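Local coordinates for protein 2,3-bisphosphoglycerate-independent phosphoglycerate mutase (Pyrococcus horikoshii, PDB 2ZKT) that probably interconverts 2-phosphoglycerate and 3-phosphoglycerate in glycolysis, as a metal-binding mutase that needs no 2,3-bisphosphoglycerate, at residues I10-L15 against D324-Y329; P35-L40 against I341-D346; G274-N279 against A317-R322; M281-K286 against L299-T304. All blocks are in the same frame, centred on the assembly; numbering follows the deposited sequence.

Contact 1: residues I10-L15 against D324-Y329; sequences IILDGL and DRMIGY. With ZN (zinc ion), chain G.
M326 reaches from its helix over two residues of the strand at once: its terminal CE lies 4.4 Å from I10 CG2 and equally 4.4 Å from L12 CD2. The chain runs straight out from the helix, with CG anti to the backbone N (chi1 170°), and turns at the sulfur, which brings the methyl over the pair. Beside it I327, the next residue of the helix, meets the other branch of I10, its CG1 4.3 Å from I10 CD1. All four side chains are buried and the contact is purely apolar.

Past L12 the strand ends in a type II beta turn from L12 to L15, with G14 at positive phi. The second residue of the turn, D13, holds the zinc ion through OD1 at 2.3 Å, with OD2 farther off at 2.7 Å, and S60, D346 and H347 complete the site. The packed strand thus leads directly into a ligand of the metal centre.

Strand 6-12 lies between strands 296-301 and 339-344 of the mixed sheet. Residues 324-329 of helix 313-331 pack over strand segment 10-12 almost antiparallel (169°), M326 also touching L299 on one neighbour and I327 touching I343 on the other.

Contact 2: residues P35-L40 against I341-D346; sequences PNMDKL and IAITGD. With ZN (zinc ion), chain G.
L40 and I341 meet methyl to methyl, CD1 to CD1 at 4.0 Å, and the same L40 CD1 lies 3.9 Å from I343 CD1. One leucine branch therefore touches the ends of both isoleucines that face the helix, while A342 between them points to the other side of the sheet. The leucine crosses each isoleucine at about a right angle. The two isoleucines get there by different routes: in I341 CG1 is anti to the backbone N (chi1 -175°), whereas in I343 it stands beside the N (chi1 -60°), and the two CD1 methyls converge on L40. The remaining branch of I343 is used by M37, whose SD comes to 4.2 Å from CG2.

Behind this apolar layer, D324 of helix 313-331 positions the helix that carries L40 and M37. It accepts hydrogen bonds from the backbone N of N36 and of M37, one on each carboxylate oxygen, and so holds the first turn of helix 35-43. Two residues past the end of the strand, D346 binds the zinc ion through OD2 at 2.3 Å, while OD1 turns to the backbone N of G14 in a weak bond.

The 35-40 part of helix 35-43 crosses residues 341-344 of the strand at -123°, the two axes 10.8 Å apart at closest approach, and M37 is also covered by I320 and I327 of helix 313-331. P35 and K39 pack on Y31 and N24 of the second subunit. Within the sheet strand 339-344 runs between strand 6-12 and the antiparallel strand 361-366.

Contact 3: residues G274-N279 against A317-R322; sequences GEYNTN and AELIER
An arginine on helix 313-331 fastens a beta turn in the loop that leads into helix 280-291, in the metalloenzyme alpha/beta domain. The turn is of type I, from E275 to T278, closed by T278 N to E275 O at 2.7 Å, and N279 follows as N-cap of helix 280-291, its OD1 weakly bonded to A282 N.

R322 grips Y276 O end-on with both terminal nitrogens. NH1 makes the shorter and straighter bond, 2.7 Å with an N-H...O angle of 153°, and lies in the carbonyl plane. NH2 bonds to the same oxygen at 3.0 Å, from 39° above that plane. The arginine chain bends at chi3 (52°), which lays the edge of the guanidinium against the turn, and NH2 also forms a salt bridge with E280. Replacing R322 by a leucine would probably leave Y276 O without its two donors and E280 without its positive mate, and let the turn shift against the helix.

One helical turn earlier, L319 crosses the Y276 side chain at about a right angle, and its CD1 meets the ring obliquely. The hydroxyl of Y276 points elsewhere, to a hydrogen bond with K312, while P303 and A306 of helix 303-309 also touch this side chain. The closest approach of leucine and tyrosine is tight, L319 CD1 to Y276 CE1 at 3.4 Å.

Contact 4: residues M281-K286 against L299-T304; sequences MAKAKK and LHFKPT
Helix 280-291 is the connection of a beta-alpha-beta crossover, linking strand 265-267 to the parallel strand 296-301 across strand 246-249, and this contact packs it on the strand it leads into. The axes of segments 281-286 and 299-301 run almost antiparallel (175°) and approach to 9.5 Å.

K283 carries the contact. It starts against L299, its CB 3.6 Å from CD1, and then runs fully extended along the strand toward its C-terminal end. CG stands anti to the carbonyl carbon (chi1 -78°), and the chain beyond it passes the backbone of H300, where NZ gives a weak hydrogen bond to H300 O at 3.4 Å. V249 and T278 also touch the buried lysine. With an alanine here H300 O would probably lose this weak donor, and a gap is likely to open between L299, V249 and T278.

The side chain of H300 starts away from the helix, and its NE2 makes a weak hydrogen bond to the zinc ligand D13. F301 lies near the end of K283, its CD1 4.3 Å from NZ. One face of this phenylalanine ring takes P303, whose CG sits 3.2 Å above the plane, offset toward the rim.

Overall arrangement
From the N terminus, strand 6-12 opens the loop that contact 1 closes some 300 residues later on helix 313-331. Helix 35-43 begins inside that loop and finds its strand, 339-344, only after it, so contacts 1 and 2 cross. Contacts 3 and 4 both fall within these long closures, and contact 4, which spans just the turn from helix 280-291 into strand 296-301, lies wholly within contact 3. Contacts 1 and 3 share helix 313-331, while contacts 1, 2 and 4 reach three adjacent strands of the mixed sheet. Residues from 10-15 and 341-346 meet at one zinc ion, joining distant parts of the sequence in the metalloenzyme domain.

Contact 1: residues I10-L15 against D324-Y329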
loop_
_atom_site.group_PDB
_atom_site.type_symbol
_atom_site.label_atom_id
_atom_site.label_comp_id
_atom_site.label_asym_id
_atom_site.label_seq_id
_atom_site.Cartn_x
_atom_site.Cartn_y
_atom_site.Cartn_z
ATOM N N ILE B 10 0.852 -10.708 15.817
ATOM C CA ILE B 10 1.257 -10.897 14.429
ATOM C C ILE B 10 2.625 -10.283 14.113
ATOM O O ILE B 10 2.851 -9.082 14.316
ATOM C CB ILE B 10 0.161 -10.312 13.505
ATOM C CG1 ILE B 10 -1.143 -11.099 13.737
ATOM C CG2 ILE B 10 0.587 -10.363 12.036
ATOM C CD1 ILE B 10 -2.294 -10.633 12.884
ATOM N N ILE B 11 3.545 -11.122 13.633
ATOM C CA ILE B 11 4.882 -10.663 13.280
ATOM C C ILE B 11 5.155 -10.703 11.773
ATOM O O ILE B 11 5.063 -11.762 11.119
ATOM C CB ILE B 11 5.981 -11.504 13.982
ATOM C CG1 ILE B 11 5.921 -11.284 15.506
ATOM C CG2 ILE B 11 7.358 -11.132 13.432
ATOM C CD1 ILE B 11 6.125 -9.834 15.931
ATOM N N LEU B 12 5.486 -9.531 11.229
ATOM C CA LEU B 12 5.819 -9.406 9.820
ATOM C C LEU B 12 7.342 -9.257 9.805
ATOM O O LEU B 12 7.874 -8.153 9.909
ATOM C CB LEU B 12 5.138 -8.171 9.223
ATOM C CG LEU B 12 3.621 -8.123 9.467
ATOM C CD1 LEU B 12 3.038 -7.015 8.622
ATOM C CD2 LEU B 12 2.972 -9.457 9.108
ATOM N N ASP B 13 8.024 -10.399 9.706
ATOM C CA ASP B 13 9.484 -10.486 9.713
ATOM C C ASP B 13 10.190 -9.380 8.916
ATOM O O ASP B 13 9.872 -9.130 7.747
ATOM C CB ASP B 13 9.894 -11.874 9.192
ATOM C CG ASP B 13 11.161 -12.398 9.845
ATOM O OD1 ASP B 13 12.260 -11.924 9.475
ATOM O OD2 ASP B 13 11.052 -13.277 10.744
ATOM N N GLY B 14 11.145 -8.716 9.571
ATOM C CA GLY B 14 11.903 -7.648 8.927
ATOM C C GLY B 14 11.080 -6.454 8.458
ATOM O O GLY B 14 11.507 -5.709 7.576
ATOM N N LEU B 15 9.911 -6.254 9.066
ATOM C CA LEU B 15 9.021 -5.151 8.697
ATOM C C LEU B 15 9.684 -3.774 8.586
ATOM O O LEU B 15 9.577 -3.099 7.553
ATOM C CB LEU B 15 7.865 -5.070 9.699
ATOM C CG LEU B 15 6.761 -4.063 9.372
ATOM C CD1 LEU B 15 6.180 -4.346 7.984
ATOM C CD2 LEU B 15 5.678 -4.168 10.444
ATOM N N ASP B 324 -1.455 -7.446 4.592
ATOM C CA ASP B 324 -2.626 -6.652 4.963
ATOM C C ASP B 324 -3.916 -7.403 4.646
ATOM O O ASP B 324 -4.860 -7.400 5.453
ATOM C CB ASP B 324 -2.635 -5.285 4.257
ATOM C CG ASP B 324 -3.549 -4.271 4.959
ATOM O OD1 ASP B 324 -3.284 -3.958 6.147
ATOM O OD2 ASP B 324 -4.532 -3.789 4.337
ATOM N N ARG B 325 -3.963 -8.057 3.484
ATOM C CA ARG B 325 -5.153 -8.829 3.106
ATOM C C ARG B 325 -5.306 -10.008 4.076
ATOM O O ARG B 325 -6.419 -10.346 4.491
ATOM C CB ARG B 325 -5.040 -9.344 1.662
ATOM C CG ARG B 325 -4.818 -8.233 0.643
ATOM C CD ARG B 325 -4.892 -8.729 -0.802
ATOM N NE ARG B 325 -4.292 -7.739 -1.705
ATOM C CZ ARG B 325 -3.057 -7.830 -2.205
ATOM N NH1 ARG B 325 -2.288 -8.875 -1.901
ATOM N NH2 ARG B 325 -2.576 -6.860 -2.984
ATOM N N MET B 326 -4.176 -10.627 4.430
ATOM C CA MET B 326 -4.184 -11.749 5.372
ATOM C C MET B 326 -4.823 -11.250 6.671
ATOM O O MET B 326 -5.688 -11.918 7.249
ATOM C CB MET B 326 -2.741 -12.233 5.637
ATOM C CG MET B 326 -2.605 -13.240 6.772
ATOM S SD MET B 326 -0.870 -13.686 7.127
ATOM C CE MET B 326 -0.320 -12.181 8.107
ATOM N N ILE B 327 -4.395 -10.066 7.121
ATOM C CA ILE B 327 -4.930 -9.465 8.348
ATOM C C ILE B 327 -6.404 -9.105 8.148
ATOM O O ILE B 327 -7.224 -9.294 9.048
ATOM C CB ILE B 327 -4.124 -8.195 8.733
ATOM C CG1 ILE B 327 -2.705 -8.610 9.165
ATOM C CG2 ILE B 327 -4.839 -7.419 9.854
ATOM C CD1 ILE B 327 -1.631 -7.597 8.823
ATOM N N GLY B 328 -6.730 -8.591 6.959
ATOM C CA GLY B 328 -8.111 -8.232 6.657
ATOM C C GLY B 328 -9.047 -9.428 6.812
ATOM O O GLY B 328 -10.189 -9.288 7.266
ATOM N N TYR B 329 -8.571 -10.611 6.432
ATOM C CA TYR B 329 -9.379 -11.823 6.568
ATOM C C TYR B 329 -9.654 -12.071 8.062
ATOM O O TYR B 329 -10.809 -12.239 8.477
ATOM C CB TYR B 329 -8.638 -13.034 5.975
ATOM C CG TYR B 329 -9.356 -14.351 6.211
ATOM C CD1 TYR B 329 -10.426 -14.749 5.392
ATOM C CD2 TYR B 329 -9.008 -15.172 7.288
ATOM C CE1 TYR B 329 -11.128 -15.931 5.649
ATOM C CE2 TYR B 329 -9.706 -16.351 7.559
ATOM C CZ TYR B 329 -10.765 -16.727 6.739
ATOM O OH TYR B 329 -11.466 -17.882 7.031
HETATM ZN ZN ZN G . 13.430 -12.273 11.391
#

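Contact 2: residues P35-L40 against I341-D346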
loop_
_atom_site.group_PDB
_atom_site.type_symbol
_atom_site.label_atom_id
_atom_site.label_comp_id
_atom_site.label_asym_id
_atom_site.label_seq_id
_atom_site.Cartn_x
_atom_site.Cartn_y
_atom_site.Cartn_z
ATOM N N PRO B 35 -4.834 -0.764 3.900
ATOM C CA PRO B 35 -6.038 -0.230 4.555
ATOM C C PRO B 35 -6.453 -0.887 5.876
ATOM O O PRO B 35 -7.050 -0.228 6.724
ATOM C CB PRO B 35 -7.105 -0.371 3.467
ATOM C CG PRO B 35 -6.683 -1.622 2.744
ATOM C CD PRO B 35 -5.178 -1.412 2.612
ATOM N N ASN B 36 -6.146 -2.178 6.057
ATOM C CA ASN B 36 -6.521 -2.891 7.288
ATOM C C ASN B 36 -5.647 -2.528 8.492
ATOM O O ASN B 36 -6.160 -2.296 9.591
ATOM C CB ASN B 36 -6.516 -4.412 7.045
ATOM C CG ASN B 36 -7.708 -4.864 6.187
ATOM O OD1 ASN B 36 -8.855 -4.790 6.620
ATOM N ND2 ASN B 36 -7.432 -5.312 4.961
ATOM N N MET B 37 -4.334 -2.468 8.299
ATOM C CA MET B 37 -3.467 -2.081 9.407
ATOM C C MET B 37 -3.724 -0.593 9.741
ATOM O O MET B 37 -3.670 -0.197 10.915
ATOM C CB MET B 37 -1.986 -2.354 9.063
ATOM C CG MET B 37 -1.655 -3.866 9.057
ATOM S SD MET B 37 0.086 -4.329 8.774
ATOM C CE MET B 37 0.129 -4.561 6.960
ATOM N N ASP B 38 -4.032 0.227 8.724
ATOM C CA ASP B 38 -4.323 1.652 8.959
ATOM C C ASP B 38 -5.610 1.780 9.793
ATOM O O ASP B 38 -5.722 2.662 10.649
ATOM C CB ASP B 38 -4.520 2.421 7.636
ATOM C CG ASP B 38 -3.232 2.525 6.809
ATOM O OD1 ASP B 38 -2.189 1.977 7.251
ATOM O OD2 ASP B 38 -3.271 3.155 5.714
ATOM N N LYS B 39 -6.581 0.907 9.524
ATOM C CA LYS B 39 -7.842 0.916 10.259
ATOM C C LYS B 39 -7.554 0.568 11.726
ATOM O O LYS B 39 -8.064 1.217 12.650
ATOM C CB LYS B 39 -8.807 -0.120 9.656
ATOM C CG LYS B 39 -10.121 -0.259 10.414
ATOM C CD LYS B 39 -10.481 -1.730 10.633
ATOM C CE LYS B 39 -10.748 -2.449 9.306
ATOM N NZ LYS B 39 -12.086 -3.121 9.258
ATOM N N LEU B 40 -6.734 -0.465 11.932
ATOM C CA LEU B 40 -6.378 -0.889 13.286
ATOM C C LEU B 40 -5.555 0.183 14.020
ATOM O O LEU B 40 -5.755 0.419 15.223
ATOM C CB LEU B 40 -5.597 -2.213 13.232
ATOM C CG LEU B 40 -6.429 -3.458 12.899
ATOM C CD1 LEU B 40 -5.502 -4.682 12.805
ATOM C CD2 LEU B 40 -7.495 -3.667 13.979
ATOM N N ILE B 341 -5.336 -7.479 19.596
ATOM C CA ILE B 341 -4.400 -7.722 18.510
ATOM C C ILE B 341 -3.182 -6.795 18.478
ATOM O O ILE B 341 -3.282 -5.573 18.664
ATOM C CB ILE B 341 -5.124 -7.670 17.135
ATOM C CG1 ILE B 341 -4.147 -8.054 16.016
ATOM C CG2 ILE B 341 -5.684 -6.285 16.896
ATOM C CD1 ILE B 341 -4.806 -8.204 14.651
ATOM N N ALA B 342 -2.018 -7.403 18.240
ATOM C CA ALA B 342 -0.773 -6.660 18.169
ATOM C C ALA B 342 -0.052 -7.041 16.881
ATOM O O ALA B 342 0.010 -8.219 16.508
ATOM C CB ALA B 342 0.105 -6.969 19.392
ATOM N N ILE B 343 0.489 -6.045 16.190
ATOM C CA ILE B 343 1.197 -6.308 14.946
ATOM C C ILE B 343 2.519 -5.554 14.911
ATOM O O ILE B 343 2.583 -4.359 15.210
ATOM C CB ILE B 343 0.349 -5.879 13.727
ATOM C CG1 ILE B 343 -0.966 -6.669 13.705
ATOM C CG2 ILE B 343 1.143 -6.096 12.436
ATOM C CD1 ILE B 343 -1.962 -6.209 12.652
ATOM N N THR B 344 3.586 -6.254 14.557
ATOM C CA THR B 344 4.879 -5.595 14.450
ATOM C C THR B 344 5.863 -6.509 13.727
ATOM O O THR B 344 5.496 -7.505 13.121
ATOM C CB THR B 344 5.383 -5.288 15.870
ATOM O OG1 THR B 344 6.527 -4.431 15.791
ATOM C CG2 THR B 344 5.791 -6.585 16.578
ATOM N N GLY B 345 7.145 -6.116 13.771
ATOM C CA GLY B 345 8.174 -6.998 13.239
ATOM C C GLY B 345 9.152 -7.386 14.349
ATOM O O GLY B 345 9.334 -6.670 15.324
ATOM N N ASP B 346 9.745 -8.587 14.205
ATOM C CA ASP B 346 10.754 -8.991 15.180
ATOM C C ASP B 346 12.016 -8.121 15.072
ATOM O O ASP B 346 12.876 -8.107 15.946
ATOM C CB ASP B 346 11.097 -10.468 14.947
ATOM C CG ASP B 346 11.532 -10.674 13.501
ATOM O OD1 ASP B 346 10.939 -10.034 12.627
ATOM O OD2 ASP B 346 12.437 -11.473 13.263
HETATM ZN ZN ZN G . 13.430 -12.273 11.391
#

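Contact 3: residues G274-N279 against A317-R322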
loop_
_atom_site.group_PDB
_atom_site.type_symbol
_atom_site.label_atom_id
_atom_site.label_comp_id
_atom_site.label_asym_id
_atom_site.label_seq_id
_atom_site.Cartn_x
_atom_site.Cartn_y
_atom_site.Cartn_z
ATOM N N GLY B 274 6.994 -20.137 4.175
ATOM C CA GLY B 274 7.928 -19.119 4.660
ATOM C C GLY B 274 8.695 -18.466 3.500
ATOM O O GLY B 274 9.749 -17.856 3.661
ATOM N N GLU B 275 8.148 -18.665 2.280
ATOM C CA GLU B 275 8.753 -18.074 1.092
ATOM C C GLU B 275 7.700 -17.321 0.269
ATOM O O GLU B 275 6.504 -17.411 0.521
ATOM C CB GLU B 275 9.364 -19.203 0.246
ATOM C CG GLU B 275 10.476 -19.960 0.985
ATOM C CD GLU B 275 11.182 -20.913 0.034
ATOM O OE1 GLU B 275 10.537 -21.793 -0.510
ATOM O OE2 GLU B 275 12.401 -20.807 -0.098
ATOM N N TYR B 276 8.165 -16.578 -0.738
ATOM C CA TYR B 276 7.274 -15.781 -1.585
ATOM C C TYR B 276 6.018 -16.514 -2.067
ATOM O O TYR B 276 4.979 -15.880 -2.288
ATOM C CB TYR B 276 8.035 -15.239 -2.806
ATOM C CG TYR B 276 9.247 -14.394 -2.459
ATOM C CD1 TYR B 276 9.159 -13.360 -1.516
ATOM C CD2 TYR B 276 10.480 -14.609 -3.091
ATOM C CE1 TYR B 276 10.270 -12.559 -1.214
ATOM C CE2 TYR B 276 11.597 -13.815 -2.797
ATOM C CZ TYR B 276 11.486 -12.789 -1.858
ATOM O OH TYR B 276 12.582 -11.992 -1.583
ATOM N N ASN B 277 6.108 -17.838 -2.221
ATOM C CA ASN B 277 4.965 -18.623 -2.705
ATOM C C ASN B 277 4.044 -19.146 -1.581
ATOM O O ASN B 277 3.156 -19.969 -1.795
ATOM C CB ASN B 277 5.485 -19.784 -3.568
ATOM C CG ASN B 277 6.355 -20.720 -2.753
ATOM O OD1 ASN B 277 7.554 -20.509 -2.595
ATOM N ND2 ASN B 277 5.710 -21.735 -2.146
ATOM N N THR B 278 4.295 -18.649 -0.356
ATOM C CA THR B 278 3.499 -19.056 0.806
ATOM C C THR B 278 1.996 -18.764 0.625
ATOM O O THR B 278 1.589 -17.878 -0.111
ATOM C CB THR B 278 4.020 -18.275 2.021
ATOM O OG1 THR B 278 5.370 -18.659 2.279
ATOM C CG2 THR B 278 3.165 -18.576 3.257
ATOM N N ASN B 279 1.162 -19.565 1.329
ATOM C CA ASN B 279 -0.273 -19.265 1.387
ATOM C C ASN B 279 -0.619 -18.501 2.676
ATOM O O ASN B 279 -0.878 -19.078 3.729
ATOM C CB ASN B 279 -1.045 -20.591 1.349
ATOM C CG ASN B 279 -2.475 -20.358 0.909
ATOM O OD1 ASN B 279 -3.193 -19.523 1.457
ATOM N ND2 ASN B 279 -2.922 -21.184 -0.052
ATOM N N ALA B 317 7.177 -4.048 -0.333
ATOM C CA ALA B 317 5.914 -3.329 -0.165
ATOM C C ALA B 317 4.769 -4.221 -0.677
ATOM O O ALA B 317 3.702 -4.300 -0.060
ATOM C CB ALA B 317 5.946 -1.996 -0.942
ATOM N N GLU B 318 5.006 -4.894 -1.804
ATOM C CA GLU B 318 4.007 -5.789 -2.395
ATOM C C GLU B 318 3.667 -6.913 -1.388
ATOM O O GLU B 318 2.498 -7.281 -1.209
ATOM C CB GLU B 318 4.563 -6.383 -3.705
ATOM C CG GLU B 318 3.521 -6.976 -4.656
ATOM C CD GLU B 318 2.931 -8.289 -4.158
ATOM O OE1 GLU B 318 3.704 -9.259 -3.958
ATOM O OE2 GLU B 318 1.691 -8.349 -3.973
ATOM N N LEU B 319 4.697 -7.442 -0.723
ATOM C CA LEU B 319 4.487 -8.497 0.263
ATOM C C LEU B 319 3.768 -7.992 1.521
ATOM O O LEU B 319 2.969 -8.702 2.128
ATOM C CB LEU B 319 5.845 -9.089 0.630
ATOM C CG LEU B 319 6.420 -9.904 -0.535
ATOM C CD1 LEU B 319 7.890 -10.279 -0.331
ATOM C CD2 LEU B 319 5.660 -11.210 -0.781
ATOM N N ILE B 320 4.107 -6.740 1.942
ATOM C CA ILE B 320 3.392 -6.189 3.094
ATOM C C ILE B 320 1.899 -6.055 2.780
ATOM O O ILE B 320 1.038 -6.120 3.653
ATOM C CB ILE B 320 3.994 -4.819 3.498
ATOM C CG1 ILE B 320 5.421 -4.996 4.059
ATOM C CG2 ILE B 320 3.134 -4.177 4.610
ATOM C CD1 ILE B 320 6.131 -3.657 4.345
ATOM N N GLU B 321 1.608 -5.843 1.472
ATOM C CA GLU B 321 0.208 -5.748 1.050
ATOM C C GLU B 321 -0.501 -7.107 1.137
ATOM O O GLU B 321 -1.677 -7.193 1.462
ATOM C CB GLU B 321 0.146 -5.199 -0.391
ATOM C CG GLU B 321 0.206 -3.661 -0.448
ATOM C CD GLU B 321 0.091 -3.165 -1.883
ATOM O OE1 GLU B 321 -0.678 -3.728 -2.647
ATOM O OE2 GLU B 321 0.744 -2.181 -2.213
ATOM N N ARG B 322 0.224 -8.187 0.844
ATOM C CA ARG B 322 -0.373 -9.519 0.938
ATOM C C ARG B 322 -0.687 -9.780 2.418
ATOM O O ARG B 322 -1.696 -10.408 2.761
ATOM C CB ARG B 322 0.594 -10.577 0.372
ATOM C CG ARG B 322 0.677 -10.536 -1.158
ATOM C CD ARG B 322 1.755 -11.454 -1.728
ATOM N NE ARG B 322 1.650 -12.824 -1.218
ATOM C CZ ARG B 322 2.574 -13.763 -1.429
ATOM N NH1 ARG B 322 3.663 -13.472 -2.143
ATOM N NH2 ARG B 322 2.423 -14.982 -0.912
#

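Contact 4: residues M281-K286 against L299-T304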
loop_
_atom_site.group_PDB
_atom_site.type_symbol
_atom_site.label_atom_id
_atom_site.label_comp_id
_atom_site.label_asym_id
_atom_site.label_seq_id
_atom_site.Cartn_x
_atom_site.Cartn_y
_atom_site.Cartn_z
ATOM N N MET B 281 -3.261 -16.562 3.228
ATOM C CA MET B 281 -4.667 -16.692 3.580
ATOM C C MET B 281 -4.918 -18.006 4.336
ATOM O O MET B 281 -5.894 -18.171 5.063
ATOM C CB MET B 281 -5.514 -16.642 2.295
ATOM C CG MET B 281 -5.402 -15.307 1.538
ATOM S SD MET B 281 -5.722 -13.866 2.583
ATOM C CE MET B 281 -7.416 -13.516 2.070
ATOM N N ALA B 282 -4.004 -18.972 4.091
ATOM C CA ALA B 282 -4.083 -20.243 4.803
ATOM C C ALA B 282 -3.650 -20.084 6.258
ATOM O O ALA B 282 -4.165 -20.725 7.162
ATOM C CB ALA B 282 -3.179 -21.253 4.097
ATOM N N LYS B 283 -2.681 -19.194 6.470
ATOM C CA LYS B 283 -2.186 -18.920 7.819
ATOM C C LYS B 283 -3.272 -18.205 8.624
ATOM O O LYS B 283 -3.489 -18.501 9.808
ATOM C CB LYS B 283 -0.921 -18.056 7.748
ATOM C CG LYS B 283 0.328 -18.842 7.377
ATOM C CD LYS B 283 1.530 -17.924 7.219
ATOM C CE LYS B 283 2.774 -18.735 6.933
ATOM N NZ LYS B 283 3.912 -17.867 6.528
ATOM N N ALA B 284 -3.957 -17.272 7.961
ATOM C CA ALA B 284 -5.024 -16.509 8.600
ATOM C C ALA B 284 -6.173 -17.447 8.941
ATOM O O ALA B 284 -6.715 -17.409 10.049
ATOM C CB ALA B 284 -5.508 -15.403 7.669
ATOM N N LYS B 285 -6.538 -18.291 7.975
ATOM C CA LYS B 285 -7.622 -19.251 8.157
ATOM C C LYS B 285 -7.337 -20.066 9.425
ATOM O O LYS B 285 -8.203 -20.196 10.305
ATOM C CB LYS B 285 -7.713 -20.160 6.918
ATOM C CG LYS B 285 -8.966 -21.032 6.832
ATOM C CD LYS B 285 -8.850 -22.293 7.689
ATOM C CE LYS B 285 -10.016 -23.253 7.438
ATOM N NZ LYS B 285 -11.334 -22.664 7.821
ATOM N N LYS B 286 -6.110 -20.582 9.526
ATOM C CA LYS B 286 -5.705 -21.381 10.684
ATOM C C LYS B 286 -5.674 -20.580 11.999
ATOM O O LYS B 286 -6.119 -21.080 13.047
ATOM C CB LYS B 286 -4.327 -22.024 10.435
ATOM C CG LYS B 286 -3.890 -22.998 11.528
ATOM C CD LYS B 286 -4.906 -24.126 11.693
ATOM C CE LYS B 286 -4.588 -25.000 12.899
ATOM N NZ LYS B 286 -5.657 -26.030 13.129
ATOM N N LEU B 299 1.182 -15.511 15.068
ATOM C CA LEU B 299 1.214 -15.731 13.619
ATOM C C LEU B 299 2.472 -15.084 13.033
ATOM O O LEU B 299 2.740 -13.895 13.254
ATOM C CB LEU B 299 -0.042 -15.127 12.966
ATOM C CG LEU B 299 -0.111 -15.083 11.430
ATOM C CD1 LEU B 299 0.103 -16.465 10.835
ATOM C CD2 LEU B 299 -1.465 -14.535 11.011
ATOM N N HIS B 300 3.240 -15.871 12.284
ATOM C CA HIS B 300 4.476 -15.382 11.678
ATOM C C HIS B 300 4.402 -15.383 10.141
ATOM O O HIS B 300 3.867 -16.313 9.536
ATOM C CB HIS B 300 5.638 -16.252 12.179
ATOM C CG HIS B 300 6.997 -15.716 11.843
ATOM N ND1 HIS B 300 7.601 -15.925 10.618
ATOM C CD2 HIS B 300 7.873 -14.982 12.575
ATOM C CE1 HIS B 300 8.795 -15.344 10.610
ATOM N NE2 HIS B 300 8.982 -14.766 11.786
ATOM N N PHE B 301 4.926 -14.323 9.524
ATOM C CA PHE B 301 4.950 -14.165 8.059
ATOM C C PHE B 301 6.389 -13.782 7.718
ATOM O O PHE B 301 6.816 -12.669 8.014
ATOM C CB PHE B 301 3.992 -13.040 7.634
ATOM C CG PHE B 301 3.887 -12.853 6.141
ATOM C CD1 PHE B 301 3.275 -13.827 5.341
ATOM C CD2 PHE B 301 4.395 -11.698 5.531
ATOM C CE1 PHE B 301 3.167 -13.651 3.957
ATOM C CE2 PHE B 301 4.295 -11.509 4.147
ATOM C CZ PHE B 301 3.677 -12.487 3.354
ATOM N N LYS B 302 7.128 -14.690 7.079
ATOM C CA LYS B 302 8.551 -14.463 6.768
ATOM C C LYS B 302 8.994 -13.710 5.494
ATOM O O LYS B 302 9.911 -12.873 5.552
ATOM C CB LYS B 302 9.275 -15.822 6.797
ATOM C CG LYS B 302 10.788 -15.756 6.613
ATOM C CD LYS B 302 11.460 -14.987 7.751
ATOM C CE LYS B 302 12.955 -15.314 7.834
ATOM N NZ LYS B 302 13.642 -15.171 6.517
ATOM N N PRO B 303 8.368 -13.998 4.331
ATOM C CA PRO B 303 8.739 -13.339 3.066
ATOM C C PRO B 303 9.090 -11.841 3.071
ATOM O O PRO B 303 9.956 -11.404 2.294
ATOM C CB PRO B 303 7.569 -13.684 2.126
ATOM C CG PRO B 303 6.446 -14.067 3.060
ATOM C CD PRO B 303 7.147 -14.808 4.160
ATOM N N THR B 304 8.448 -11.044 3.925
ATOM C CA THR B 304 8.784 -9.621 3.957
ATOM C C THR B 304 10.278 -9.449 4.240
ATOM O O THR B 304 10.926 -8.532 3.721
ATOM C CB THR B 304 7.998 -8.865 5.046
ATOM O OG1 THR B 304 7.918 -9.677 6.228
ATOM C CG2 THR B 304 6.596 -8.515 4.553
#